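Side-chain contacts in sensor protein (Shewanella oneidensis, PDB 3LIC), which is a putative membrane histidine kinase whose extracellular double-PDC domain probably senses signals outside the cell and relays them to a two-component pathway: residues A[12-17]-A[258-263]; A[93-98]-A[102-107]; A[232-237]-A[242-247]. One frame throughout, in Å; residues are numbered along the deposited sequence. Where two conformers were deposited one is given.

Contact 1: residues A[12-17]-A[258-263]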
loop_
_atom_site.group_PDB
_atom_site.type_symbol
_atom_site.label_atom_id
_atom_site.label_comp_id
_atom_site.label_asym_id
_atom_site.label_seq_id
_atom_site.Cartn_x
_atom_site.Cartn_y
_atom_site.Cartn_z
ATOM N N GLU A 12 27.225 -1.863 0.998
ATOM C CA GLU A 12 27.124 -0.408 0.859
ATOM C C GLU A 12 26.191 -0.108 -0.307
ATOM O O GLU A 12 25.394 0.772 -0.224
ATOM C CB GLU A 12 28.507 0.226 0.674
ATOM C CG GLU A 12 29.417 -0.108 1.860
ATOM C CD GLU A 12 30.793 0.541 1.773
ATOM O OE1 GLU A 12 31.282 0.767 0.626
ATOM O OE2 GLU A 12 31.374 0.796 2.857
ATOM N N ASN A 13 26.275 -0.903 -1.368
ATOM C CA ASN A 13 25.465 -0.700 -2.546
ATOM C C ASN A 13 24.022 -1.045 -2.219
ATOM O O ASN A 13 23.129 -0.318 -2.586
ATOM C CB ASN A 13 25.937 -1.563 -3.706
ATOM C CG ASN A 13 27.306 -1.152 -4.228
ATOM O OD1 ASN A 13 27.825 -0.096 -3.888
ATOM N ND2 ASN A 13 27.909 -2.013 -5.045
ATOM N N LEU A 14 23.815 -2.151 -1.510
ATOM C CA LEU A 14 22.465 -2.539 -1.092
ATOM C C LEU A 14 21.884 -1.451 -0.205
ATOM O O LEU A 14 20.681 -1.200 -0.322
ATOM C CB LEU A 14 22.398 -3.913 -0.388
ATOM C CG LEU A 14 22.530 -5.148 -1.279
ATOM C CD1 LEU A 14 22.805 -6.385 -0.415
ATOM C CD2 LEU A 14 21.323 -5.442 -2.241
ATOM N N ALA A 15 22.712 -0.815 0.649
ATOM C CA ALA A 15 22.216 0.240 1.574
ATOM C C ALA A 15 21.753 1.428 0.755
ATOM O O ALA A 15 20.785 2.104 1.126
ATOM C CB ALA A 15 23.294 0.720 2.562
ATOM N N GLN A 16 22.463 1.707 -0.336
ATOM C CA GLN A 16 22.072 2.819 -1.135
ATOM C C GLN A 16 20.730 2.499 -1.808
ATOM O O GLN A 16 19.861 3.362 -1.890
ATOM C CB GLN A 16 23.120 3.175 -2.167
ATOM C CG GLN A 16 24.094 4.252 -1.660
ATOM C CD GLN A 16 24.881 4.834 -2.797
ATOM O OE1 GLN A 16 24.664 5.990 -3.202
ATOM N NE2 GLN A 16 25.756 4.025 -3.364
ATOM N N GLU A 17 20.567 1.271 -2.287
ATOM C CA GLU A 17 19.358 0.924 -2.986
ATOM C C GLU A 17 18.148 0.967 -2.111
ATOM O O GLU A 17 17.123 1.449 -2.544
ATOM C CB GLU A 17 19.463 -0.470 -3.551
ATOM C CG GLU A 17 20.271 -0.470 -4.776
ATOM C CD GLU A 17 20.556 -1.852 -5.246
ATOM O OE1 GLU A 17 19.682 -2.723 -5.095
ATOM O OE2 GLU A 17 21.668 -2.083 -5.770
ATOM N N VAL A 258 15.678 -4.619 0.556
ATOM C CA VAL A 258 16.287 -5.056 -0.720
ATOM C C VAL A 258 17.217 -6.246 -0.429
ATOM O O VAL A 258 18.061 -6.194 0.455
ATOM C CB VAL A 258 17.126 -3.925 -1.366
ATOM C CG1 VAL A 258 17.749 -4.407 -2.705
ATOM C CG2 VAL A 258 16.260 -2.640 -1.565
HETATM N N MSE A 259 17.046 -7.327 -1.156
HETATM C CA MSE A 259 17.781 -8.561 -0.899
HETATM C C MSE A 259 18.093 -9.158 -2.253
HETATM O O MSE A 259 17.226 -9.151 -3.136
HETATM C CB MSE A 259 16.934 -9.519 -0.086
HETATM C CG MSE A 259 15.768 -10.025 -0.834
HETATM SE SE MSE A 259 14.233 -10.442 0.344
HETATM C CE MSE A 259 13.262 -8.785 0.079
ATOM N N VAL A 260 19.327 -9.648 -2.430
ATOM C CA VAL A 260 19.727 -10.324 -3.671
ATOM C C VAL A 260 20.489 -11.604 -3.292
ATOM O O VAL A 260 21.224 -11.627 -2.305
ATOM C CB VAL A 260 20.616 -9.398 -4.529
ATOM C CG1 VAL A 260 20.957 -10.020 -5.925
ATOM C CG2 VAL A 260 19.980 -8.007 -4.664
ATOM N N PRO A 261 20.270 -12.699 -4.028
ATOM C CA PRO A 261 21.032 -13.903 -3.603
ATOM C C PRO A 261 22.521 -13.607 -3.596
ATOM O O PRO A 261 23.018 -12.888 -4.456
ATOM C CB PRO A 261 20.705 -14.942 -4.658
ATOM C CG PRO A 261 19.254 -14.456 -5.216
ATOM C CD PRO A 261 19.309 -12.950 -5.136
ATOM N N LYS A 262 23.219 -14.115 -2.585
ATOM C CA LYS A 262 24.645 -13.882 -2.469
ATOM C C LYS A 262 25.475 -14.367 -3.685
ATOM O O LYS A 262 26.409 -13.672 -4.099
ATOM C CB LYS A 262 25.181 -14.540 -1.179
ATOM C CG LYS A 262 26.615 -14.170 -0.943
ATOM C CD LYS A 262 27.073 -14.613 0.443
ATOM C CE LYS A 262 27.515 -16.093 0.412
ATOM N NZ LYS A 262 27.832 -16.678 1.767
ATOM N N HIS A 263 25.190 -15.557 -4.231
ATOM C CA HIS A 263 25.945 -16.101 -5.390
ATOM C C HIS A 263 25.990 -15.084 -6.513
ATOM O O HIS A 263 27.031 -14.804 -7.125
ATOM C CB HIS A 263 25.348 -17.457 -5.904
ATOM C CG HIS A 263 23.879 -17.434 -6.278
ATOM N ND1 HIS A 263 23.412 -16.918 -7.476
ATOM C CD2 HIS A 263 22.792 -17.968 -5.657
ATOM C CE1 HIS A 263 22.106 -17.086 -7.556
ATOM N NE2 HIS A 263 21.703 -17.720 -6.467
#

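Contact 2: residues A[93-98]-A[102-107]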
loop_
_atom_site.group_PDB
_atom_site.type_symbol
_atom_site.label_atom_id
_atom_site.label_comp_id
_atom_site.label_asym_id
_atom_site.label_seq_id
_atom_site.Cartn_x
_atom_site.Cartn_y
_atom_site.Cartn_z
ATOM N N TYR A 93 -16.789 4.328 -7.548
ATOM C CA TYR A 93 -15.393 3.934 -7.508
ATOM C C TYR A 93 -14.874 3.835 -8.927
ATOM O O TYR A 93 -15.536 3.253 -9.775
ATOM C CB TYR A 93 -15.324 2.543 -6.846
ATOM C CG TYR A 93 -13.972 1.893 -6.872
ATOM C CD1 TYR A 93 -12.881 2.449 -6.160
ATOM C CD2 TYR A 93 -13.771 0.691 -7.561
ATOM C CE1 TYR A 93 -11.616 1.840 -6.182
ATOM C CE2 TYR A 93 -12.523 0.079 -7.564
ATOM C CZ TYR A 93 -11.466 0.655 -6.899
ATOM O OH TYR A 93 -10.262 -0.007 -6.905
ATOM N N VAL A 94 -13.745 4.464 -9.231
ATOM C CA VAL A 94 -13.108 4.327 -10.547
ATOM C C VAL A 94 -11.701 3.708 -10.406
ATOM O O VAL A 94 -10.973 4.016 -9.458
ATOM C CB VAL A 94 -13.032 5.699 -11.304
ATOM C CG1 VAL A 94 -12.182 5.591 -12.594
ATOM C CG2 VAL A 94 -14.433 6.262 -11.596
ATOM N N TYR A 95 -11.294 2.847 -11.336
ATOM C CA TYR A 95 -9.972 2.184 -11.224
ATOM C C TYR A 95 -9.395 2.039 -12.636
ATOM O O TYR A 95 -10.149 2.121 -13.625
ATOM C CB TYR A 95 -10.028 0.827 -10.460
ATOM C CG TYR A 95 -10.772 -0.315 -11.169
ATOM C CD1 TYR A 95 -10.099 -1.249 -11.976
ATOM C CD2 TYR A 95 -12.165 -0.443 -11.025
ATOM C CE1 TYR A 95 -10.837 -2.333 -12.670
ATOM C CE2 TYR A 95 -12.890 -1.482 -11.641
ATOM C CZ TYR A 95 -12.228 -2.422 -12.456
ATOM O OH TYR A 95 -13.033 -3.409 -13.033
ATOM N N ARG A 96 -8.059 1.943 -12.733
ATOM C CA ARG A 96 -7.441 1.764 -14.057
ATOM C C ARG A 96 -7.400 0.276 -14.482
ATOM O O ARG A 96 -7.000 -0.576 -13.715
ATOM C CB ARG A 96 -6.123 2.559 -14.247
ATOM C CG ARG A 96 -4.814 1.896 -13.926
ATOM C CD ARG A 96 -3.767 2.964 -13.382
ATOM N NE ARG A 96 -3.782 4.130 -14.246
ATOM C CZ ARG A 96 -3.745 5.411 -13.889
ATOM N NH1 ARG A 96 -3.671 5.812 -12.650
ATOM N NH2 ARG A 96 -3.764 6.311 -14.839
ATOM N N SER A 97 -7.916 -0.008 -15.671
ATOM C CA SER A 97 -7.944 -1.376 -16.225
ATOM C C SER A 97 -6.805 -1.301 -17.234
ATOM O O SER A 97 -6.194 -0.236 -17.407
ATOM C CB SER A 97 -9.254 -1.618 -16.944
ATOM O OG SER A 97 -9.298 -0.771 -18.124
ATOM N N GLY A 98 -6.441 -2.389 -17.875
ATOM C CA GLY A 98 -5.367 -2.251 -18.804
ATOM C C GLY A 98 -5.757 -1.419 -20.021
ATOM O O GLY A 98 -4.928 -1.157 -20.879
ATOM N N ASN A 102 -12.493 1.899 -15.372
ATOM C CA ASN A 102 -13.749 1.203 -15.162
ATOM C C ASN A 102 -14.418 1.905 -14.043
ATOM O O ASN A 102 -13.744 2.446 -13.194
ATOM C CB ASN A 102 -13.471 -0.256 -14.747
ATOM C CG ASN A 102 -13.000 -1.108 -15.973
ATOM O OD1 ASN A 102 -12.998 -0.606 -17.113
ATOM N ND2 ASN A 102 -12.630 -2.362 -15.750
ATOM N N TYR A 103 -15.729 1.849 -13.991
ATOM C CA TYR A 103 -16.469 2.438 -12.937
ATOM C C TYR A 103 -17.479 1.411 -12.347
ATOM O O TYR A 103 -18.072 0.593 -13.101
ATOM C CB TYR A 103 -17.220 3.647 -13.444
ATOM C CG TYR A 103 -18.297 4.056 -12.443
ATOM C CD1 TYR A 103 -17.999 4.892 -11.362
ATOM C CD2 TYR A 103 -19.615 3.577 -12.562
ATOM C CE1 TYR A 103 -18.986 5.236 -10.396
ATOM C CE2 TYR A 103 -20.610 3.965 -11.634
ATOM C CZ TYR A 103 -20.263 4.806 -10.551
ATOM O OH TYR A 103 -21.238 5.136 -9.619
ATOM N N LEU A 104 -17.671 1.411 -11.023
ATOM C CA LEU A 104 -18.829 0.731 -10.474
ATOM C C LEU A 104 -19.197 1.408 -9.190
ATOM O O LEU A 104 -18.326 1.996 -8.518
ATOM C CB LEU A 104 -18.605 -0.776 -10.214
ATOM C CG LEU A 104 -17.661 -1.231 -9.104
ATOM C CD1 LEU A 104 -17.974 -2.680 -8.611
ATOM C CD2 LEU A 104 -16.289 -1.142 -9.692
ATOM N N ASP A 105 -20.473 1.346 -8.874
ATOM C CA ASP A 105 -20.918 1.639 -7.570
ATOM C C ASP A 105 -20.687 0.384 -6.708
ATOM O O ASP A 105 -21.414 -0.625 -6.833
ATOM C CB ASP A 105 -22.400 2.042 -7.600
ATOM C CG ASP A 105 -22.927 2.300 -6.239
ATOM O OD1 ASP A 105 -22.164 2.164 -5.261
ATOM O OD2 ASP A 105 -24.112 2.619 -6.105
ATOM N N ILE A 106 -19.661 0.423 -5.845
ATOM C CA ILE A 106 -19.334 -0.765 -5.062
ATOM C C ILE A 106 -20.552 -1.210 -4.205
ATOM O O ILE A 106 -20.761 -2.364 -3.958
ATOM C CB ILE A 106 -18.094 -0.469 -4.195
ATOM C CG1 ILE A 106 -16.850 -0.322 -5.071
ATOM C CG2 ILE A 106 -17.810 -1.532 -3.171
ATOM C CD1 ILE A 106 -15.557 -0.088 -4.201
ATOM N N GLY A 107 -21.390 -0.281 -3.779
ATOM C CA GLY A 107 -22.443 -0.641 -2.851
ATOM C C GLY A 107 -23.625 -1.311 -3.592
ATOM O O GLY A 107 -24.496 -1.864 -2.958
#

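Contact 3: residues A[232-237]-A[242-247]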
loop_
_atom_site.group_PDB
_atom_site.type_symbol
_atom_site.label_atom_id
_atom_site.label_comp_id
_atom_site.label_asym_id
_atom_site.label_seq_id
_atom_site.Cartn_x
_atom_site.Cartn_y
_atom_site.Cartn_z
ATOM N N ALA A 232 21.927 -7.341 6.774
ATOM C CA ALA A 232 22.116 -8.632 7.349
ATOM C C ALA A 232 21.871 -9.638 6.256
ATOM O O ALA A 232 21.204 -9.331 5.297
ATOM C CB ALA A 232 21.140 -8.872 8.480
ATOM N N SER A 233 22.406 -10.848 6.394
ATOM C CA SER A 233 21.985 -11.882 5.496
ATOM C C SER A 233 20.946 -12.790 6.116
ATOM O O SER A 233 20.482 -12.583 7.265
ATOM C CB SER A 233 23.152 -12.703 4.955
ATOM O OG SER A 233 23.884 -13.185 6.024
ATOM N N PHE A 234 20.539 -13.760 5.298
ATOM C CA PHE A 234 19.490 -14.689 5.672
ATOM C C PHE A 234 19.373 -15.764 4.616
ATOM O O PHE A 234 19.929 -15.589 3.527
ATOM C CB PHE A 234 18.162 -13.958 5.922
ATOM C CG PHE A 234 17.380 -13.696 4.700
ATOM C CD1 PHE A 234 16.609 -14.700 4.131
ATOM C CD2 PHE A 234 17.368 -12.437 4.129
ATOM C CE1 PHE A 234 15.853 -14.456 3.013
ATOM C CE2 PHE A 234 16.627 -12.201 3.014
ATOM C CZ PHE A 234 15.862 -13.218 2.455
ATOM N N VAL A 235 18.741 -16.889 4.981
ATOM C CA VAL A 235 18.358 -17.956 4.024
ATOM C C VAL A 235 16.821 -18.049 3.826
ATOM O O VAL A 235 16.026 -17.771 4.753
ATOM C CB VAL A 235 18.913 -19.368 4.422
ATOM C CG1 VAL A 235 20.371 -19.280 4.805
ATOM C CG2 VAL A 235 18.105 -19.959 5.562
ATOM N N ASP A 236 16.405 -18.426 2.618
ATOM C CA ASP A 236 14.987 -18.688 2.378
ATOM C C ASP A 236 14.762 -20.186 2.561
ATOM O O ASP A 236 15.704 -20.910 2.947
ATOM C CB ASP A 236 14.524 -18.196 0.999
ATOM C CG ASP A 236 15.137 -18.979 -0.163
ATOM O OD1 ASP A 236 15.909 -19.971 0.008
ATOM O OD2 ASP A 236 14.845 -18.562 -1.292
ATOM N N ASP A 237 13.538 -20.653 2.268
ATOM C CA ASP A 237 13.174 -22.079 2.403
ATOM C C ASP A 237 14.036 -23.058 1.564
ATOM O O ASP A 237 14.296 -24.190 2.000
ATOM C CB ASP A 237 11.682 -22.253 2.112
ATOM C CG ASP A 237 10.852 -21.068 2.633
ATOM O OD1 ASP A 237 11.166 -20.589 3.756
ATOM O OD2 ASP A 237 9.901 -20.603 1.929
ATOM N N TYR A 242 20.803 -14.832 1.066
ATOM C CA TYR A 242 20.677 -13.480 0.527
ATOM C C TYR A 242 21.498 -12.531 1.374
ATOM O O TYR A 242 21.600 -12.723 2.573
ATOM C CB TYR A 242 19.220 -13.016 0.590
ATOM C CG TYR A 242 18.317 -13.739 -0.359
ATOM C CD1 TYR A 242 17.913 -13.148 -1.557
ATOM C CD2 TYR A 242 17.863 -14.996 -0.063
ATOM C CE1 TYR A 242 17.083 -13.822 -2.447
ATOM C CE2 TYR A 242 17.062 -15.664 -0.913
ATOM C CZ TYR A 242 16.664 -15.083 -2.102
ATOM O OH TYR A 242 15.831 -15.788 -2.928
ATOM N N LEU A 243 22.019 -11.476 0.764
ATOM C CA LEU A 243 22.412 -10.307 1.504
ATOM C C LEU A 243 21.252 -9.306 1.393
ATOM O O LEU A 243 20.644 -9.173 0.316
ATOM C CB LEU A 243 23.732 -9.738 0.919
ATOM C CG LEU A 243 25.069 -10.243 1.527
ATOM C CD1 LEU A 243 25.130 -11.725 1.740
ATOM C CD2 LEU A 243 26.234 -9.748 0.682
ATOM N N ALA A 244 20.915 -8.629 2.490
ATOM C CA ALA A 244 19.687 -7.790 2.543
ATOM C C ALA A 244 19.985 -6.488 3.237
ATOM O O ALA A 244 20.879 -6.404 4.109
ATOM C CB ALA A 244 18.593 -8.492 3.270
ATOM N N SER A 245 19.254 -5.467 2.845
ATOM C CA SER A 245 19.377 -4.188 3.462
ATOM C C SER A 245 17.984 -3.675 3.713
ATOM O O SER A 245 17.149 -3.679 2.809
ATOM C CB SER A 245 20.138 -3.243 2.548
ATOM O OG SER A 245 20.253 -1.987 3.129
ATOM N N VAL A 246 17.750 -3.202 4.937
ATOM C CA VAL A 246 16.459 -2.760 5.411
ATOM C C VAL A 246 16.576 -1.269 5.564
ATOM O O VAL A 246 17.517 -0.798 6.170
ATOM C CB VAL A 246 16.199 -3.329 6.830
ATOM C CG1 VAL A 246 14.881 -2.765 7.468
ATOM C CG2 VAL A 246 16.231 -4.848 6.819
ATOM N N ALA A 247 15.606 -0.512 5.036
ATOM C CA ALA A 247 15.573 0.928 5.240
ATOM C C ALA A 247 14.193 1.269 5.757
ATOM O O ALA A 247 13.198 0.640 5.389
ATOM C CB ALA A 247 15.837 1.663 3.962
#

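Contact 1: residues A[12-17]-A[258-263]
L14 of the long N-terminal helix 2-46 reaches strand 255-261 with a single methyl, CD2, which is shared by two valines on the helix-facing side of the strand. It lies 3.7 Å from V258 CG1 and 3.8 Å from V260 CG2, crossing both side chains at a slant. The leucine CG sits opposite its own carbonyl carbon (chi1 -75°); the second torsion (165°) extends CD1 and leaves CD2, the other branch, turned to the valine pair. This is the close-packed part, buried and wholly aliphatic; L265 of the following helix touches both L14 and V260, and L243 of the neighbouring strand 241-248 also packs on L14. One helical turn further on, the contact loosens. E17 is partly exposed, and its extended chain meets V258 at about a right angle, bringing carboxylate OE1 within 3.5 Å of V258 CG1. That is a polar atom resting against a methyl, with nothing to bond to on the valine. The short helical and strand segments run at 141° to each other, their axes 8.7 Å apart. Between these segments cohesion therefore rests on aliphatic packing, consistent with a hydrophobic seam joining the long helix to the five-stranded sheet of a double-PDC sensor.

Contact 2: residues A[93-98]-A[102-107]
Y95 and N102 face each other as a hydrogen-bonded pair of an antiparallel hairpin and are joined again through their side chains. The asparagine is the side chain to follow outward. Its CB lies over one face of the Y95 ring, toward the rim, 3.4 Å from Y95 CE2, a CH-pi contact. CG swings to the side opposite the carbonyl carbon (chi1 -75°), which brings the amide to the hydroxyl end of the ring, ND2 beside Y95 CZ, its plane almost perpendicular (86°) to that of the ring. At the tip the branches part. ND2 gives a nearly straight hydrogen bond to Y95 OH at 2.9 Å, the hydroxyl lying close to the amide plane, while OD1 turns toward S97 and comes 3.8 Å from S97 OG, mere proximity, since that hydroxyl is itself hydrogen-bonded to S99 N. Ring and amide would thus limit each other's rotation through one face contact and one bond.

On the same face of the sheet, L104 CD2 fits between two tyrosines, at the ring edge of both: Y93 CD2 is 3.8 Å away and Y95 CE2 3.9 Å. I106 CD1 adds an off-centre CH-pi contact to Y93, whose OH is bonded to D166. The other face carries V94, whose CG2 meets the edge of the Y103 ring at CD1, 3.8 Å away. Helix 55-68 packs against these last two side chains, L62 and T63 on V94, P55 and K59 on Y103. Strand 101-105 is the outermost strand at this end of the six-stranded PDC sheet, and strand 92-96 links it to strand 74-79.

Contact 3: residues A[232-237]-A[242-247]
F234 and Y242 exchange backbone bonds across the hairpin of strands 230-235 and 241-248. The Y242 N to F234 O bond is short, 2.7 Å, and almost linear (170°); the return bond, from F234 N to Y242 O, is longer and less certain, because that oxygen is crowded in the model. Two residues along, A232 N gives to A244 O at 3.0 Å and A244 N to A232 O at 2.9 Å, the second markedly bent (134°). Beyond the paired residues, V235 N is satisfied by a side chain instead, giving its hydrogen bond to N217 OD1.

This hairpin forms one edge of the five-stranded antiparallel sheet of what is probably the membrane-proximal PDC domain. Strand 230-235 is outermost, while strand 241-248 is bonded on its other flank to strand 255-261.

Among the side chains, D236 OD1 accepts from T240 N within the connecting turn, and its OD2 receives a weak hydrogen bond from Y242 OH, 3.4 Å away. S245 OG is bonded to Q231 NE2 and to S18 OG of the long helix. The F234 and Y242 rings meet by apolar contact. They are near parallel (10°) but slid so far that they barely overlap. Y242 CB lies over the F234 face, 3.6 Å from F234 CE2, with CG and CD2 of the tyrosine ring reaching F234 CZ. F220 of helix 218-226 stacks with F234 and also packs on A244.

Contacts 1 and 3 share one sheet, their centres about 8 Å apart. Adjacent strands 241-248 and 255-261 bring them together: V258 O lies 2.8 Å from S245 N and V260 N 3.1 Å from L243 O, both probable hydrogen bonds, and A15 of the helix packs on S245. Contact 2 belongs to the other PDC domain, its centre about 38 Å from either of theirs, across the centre of the chain. Along the sequence, contacts 2 and 3 follow in series, both enclosed by the loop that contact 1 closes. A bound 1,2-ethanediol, probably from crystallisation, lies about 4 Å from the Y93 side chain of contact 2 and may mark a pocket.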